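Side-chain contact in ARF-like GTPase (Chlamydomonas reinhardtii, PDB 4M9Q), which is a small G protein of the ADP-ribosylation factor family, with a P-loop nucleotide-binding fold that holds phosphoaminophosphonic acid-guanylate ester and a magnesium ion: residues 177-180 against 181-185. Numbering follows the deposited sequence.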
loop_
_atom_site.group_PDB
_atom_site.type_symbol
_atom_site.label_atom_id
_atom_site.label_comp_id
_atom_site.label_asym_id
_atom_site.label_seq_id
_atom_site.Cartn_x
_atom_site.Cartn_y
_atom_site.Cartn_z
ATOM N N ASP A 177 -7.450 -13.950 8.156
ATOM C CA ASP A 177 -6.257 -14.720 7.823
ATOM C C ASP A 177 -6.610 -16.024 7.118
ATOM O O ASP A 177 -6.046 -16.329 6.064
ATOM C CB ASP A 177 -5.381 -14.953 9.045
ATOM C CG ASP A 177 -4.094 -15.628 8.686
ATOM O OD1 ASP A 177 -3.798 -16.724 9.239
ATOM O OD2 ASP A 177 -3.396 -15.067 7.821
ATOM N N PRO A 178 -7.554 -16.802 7.685
ATOM C CA PRO A 178 -8.011 -18.024 7.000
ATOM C C PRO A 178 -8.481 -17.768 5.578
ATOM O O PRO A 178 -8.091 -18.501 4.671
ATOM C CB PRO A 178 -9.186 -18.496 7.845
ATOM C CG PRO A 178 -8.963 -17.921 9.200
ATOM C CD PRO A 178 -8.225 -16.622 8.993
ATOM N N ARG A 179 -9.266 -16.711 5.387
ATOM C CA ARG A 179 -9.671 -16.295 4.064
ATOM C C ARG A 179 -8.437 -16.010 3.210
ATOM O O ARG A 179 -8.353 -16.486 2.093
ATOM C CB ARG A 179 -10.586 -15.065 4.131
ATOM C CG ARG A 179 -10.668 -14.297 2.808
ATOM C CD ARG A 179 -11.997 -13.596 2.624
ATOM N NE ARG A 179 -11.897 -12.157 2.849
ATOM C CZ ARG A 179 -11.555 -11.257 1.930
ATOM N NH1 ARG A 179 -11.220 -11.602 0.681
ATOM N NH2 ARG A 179 -11.541 -9.990 2.275
ATOM N N VAL A 180 -7.478 -15.254 3.721
ATOM C CA VAL A 180 -6.301 -14.964 2.911
ATOM C C VAL A 180 -5.599 -16.266 2.562
ATOM O O VAL A 180 -5.293 -16.520 1.401
ATOM C CB VAL A 180 -5.325 -13.969 3.579
ATOM C CG1 VAL A 180 -4.009 -13.879 2.793
ATOM C CG2 VAL A 180 -6.015 -12.616 3.729
ATOM N N GLN A 181 -5.364 -17.097 3.562
ATOM C CA GLN A 181 -4.629 -18.345 3.332
ATOM C C GLN A 181 -5.326 -19.206 2.319
ATOM O O GLN A 181 -4.699 -19.735 1.422
ATOM C CB GLN A 181 -4.402 -19.104 4.658
ATOM C CG GLN A 181 -3.303 -18.468 5.520
ATOM C CD GLN A 181 -1.951 -18.414 4.802
ATOM O OE1 GLN A 181 -1.586 -17.409 4.189
ATOM N NE2 GLN A 181 -1.213 -19.512 4.854
ATOM N N THR A 182 -6.638 -19.311 2.447
ATOM C CA THR A 182 -7.428 -20.150 1.545
ATOM C C THR A 182 -7.460 -19.567 0.138
ATOM O O THR A 182 -7.183 -20.288 -0.822
ATOM C CB THR A 182 -8.881 -20.307 2.047
ATOM O OG1 THR A 182 -8.873 -20.605 3.452
ATOM C CG2 THR A 182 -9.600 -21.429 1.301
ATOM N N GLU A 183 -7.814 -18.271 0.039
ATOM C CA GLU A 183 -7.865 -17.520 -1.239
ATOM C C GLU A 183 -6.508 -17.555 -1.944
ATOM O O GLU A 183 -6.441 -17.873 -3.127
ATOM C CB GLU A 183 -8.374 -16.061 -1.051
ATOM C CG GLU A 183 -7.333 -15.068 -0.500
ATOM C CD GLU A 183 -7.779 -13.584 -0.331
ATOM O OE1 GLU A 183 -7.180 -12.854 0.481
ATOM O OE2 GLU A 183 -8.700 -13.109 -1.012
ATOM N N ALA A 184 -5.429 -17.296 -1.203
ATOM C CA ALA A 184 -4.044 -17.294 -1.757
ATOM C C ALA A 184 -3.680 -18.635 -2.384
ATOM O O ALA A 184 -3.203 -18.665 -3.512
ATOM C CB ALA A 184 -3.015 -16.950 -0.683
ATOM N N GLU A 185 -3.887 -19.731 -1.653
ATOM C CA GLU A 185 -3.573 -21.071 -2.177
ATOM C C GLU A 185 -4.418 -21.409 -3.392
ATOM O O GLU A 185 -3.896 -21.933 -4.359
ATOM C CB GLU A 185 -3.717 -22.168 -1.114
ATOM C CG GLU A 185 -3.143 -23.523 -1.556
ATOM C CD GLU A 185 -2.889 -24.482 -0.397
ATOM O OE1 GLU A 185 -2.493 -23.984 0.690
ATOM O OE2 GLU A 185 -3.064 -25.734 -0.560
#
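E183 reaches back over the preceding turn of the helix, its carboxylate lying against V180 and R179 in the conformer described, one of two. CG of E183 sits between the backbone N and the carbonyl carbon (chi1 78°), and the chain runs extended from there. This places OE1 of E183 3.5 Å from CG2 of V180. The other oxygen makes a long, tentative salt bridge to R179, with NH1 of R179 3.4 Å from OE2 of E183. The R179 chain bends at chi3 to bring its guanidinium round. The two charged planes stand 66° apart, a single-atom contact and not a flat pairing. OE1 of E183 also makes a salt bridge to K106. In this conformer the two positive partners would probably favour the charged carboxylate.

T182 folds its hydroxyl back onto the turn before. OG1 of T182 donates to the carbonyl O of P178 at 2.6 Å, from above the carbonyl plane. The same oxygen of P178 accepts the backbone N of T182 at 2.8 Å, so one residue grips it twice. D177 and Q181 run side by side and point the same way. Their carboxylate and amide planes are 12° apart, but they meet loosely, with CG of Q181 4.1 Å from both OD1 and OD2 of D177. CG of Q181 lies closer to the carbonyl O of D177, at 3.5 Å. OD2 of D177 is hydrogen-bonded to H73, which also touches V180.

Backbone bonds from residue i+4 to i, such as A184 N to V180 O at 2.7 Å, join the two turns. Such i to i+3 and i to i+4 contacts, with the T182 side-chain-to-carbonyl bond, are those of an alpha-helix, here the long C-terminal helix 157-190 that follows the last strand of the P-loop GTPase fold.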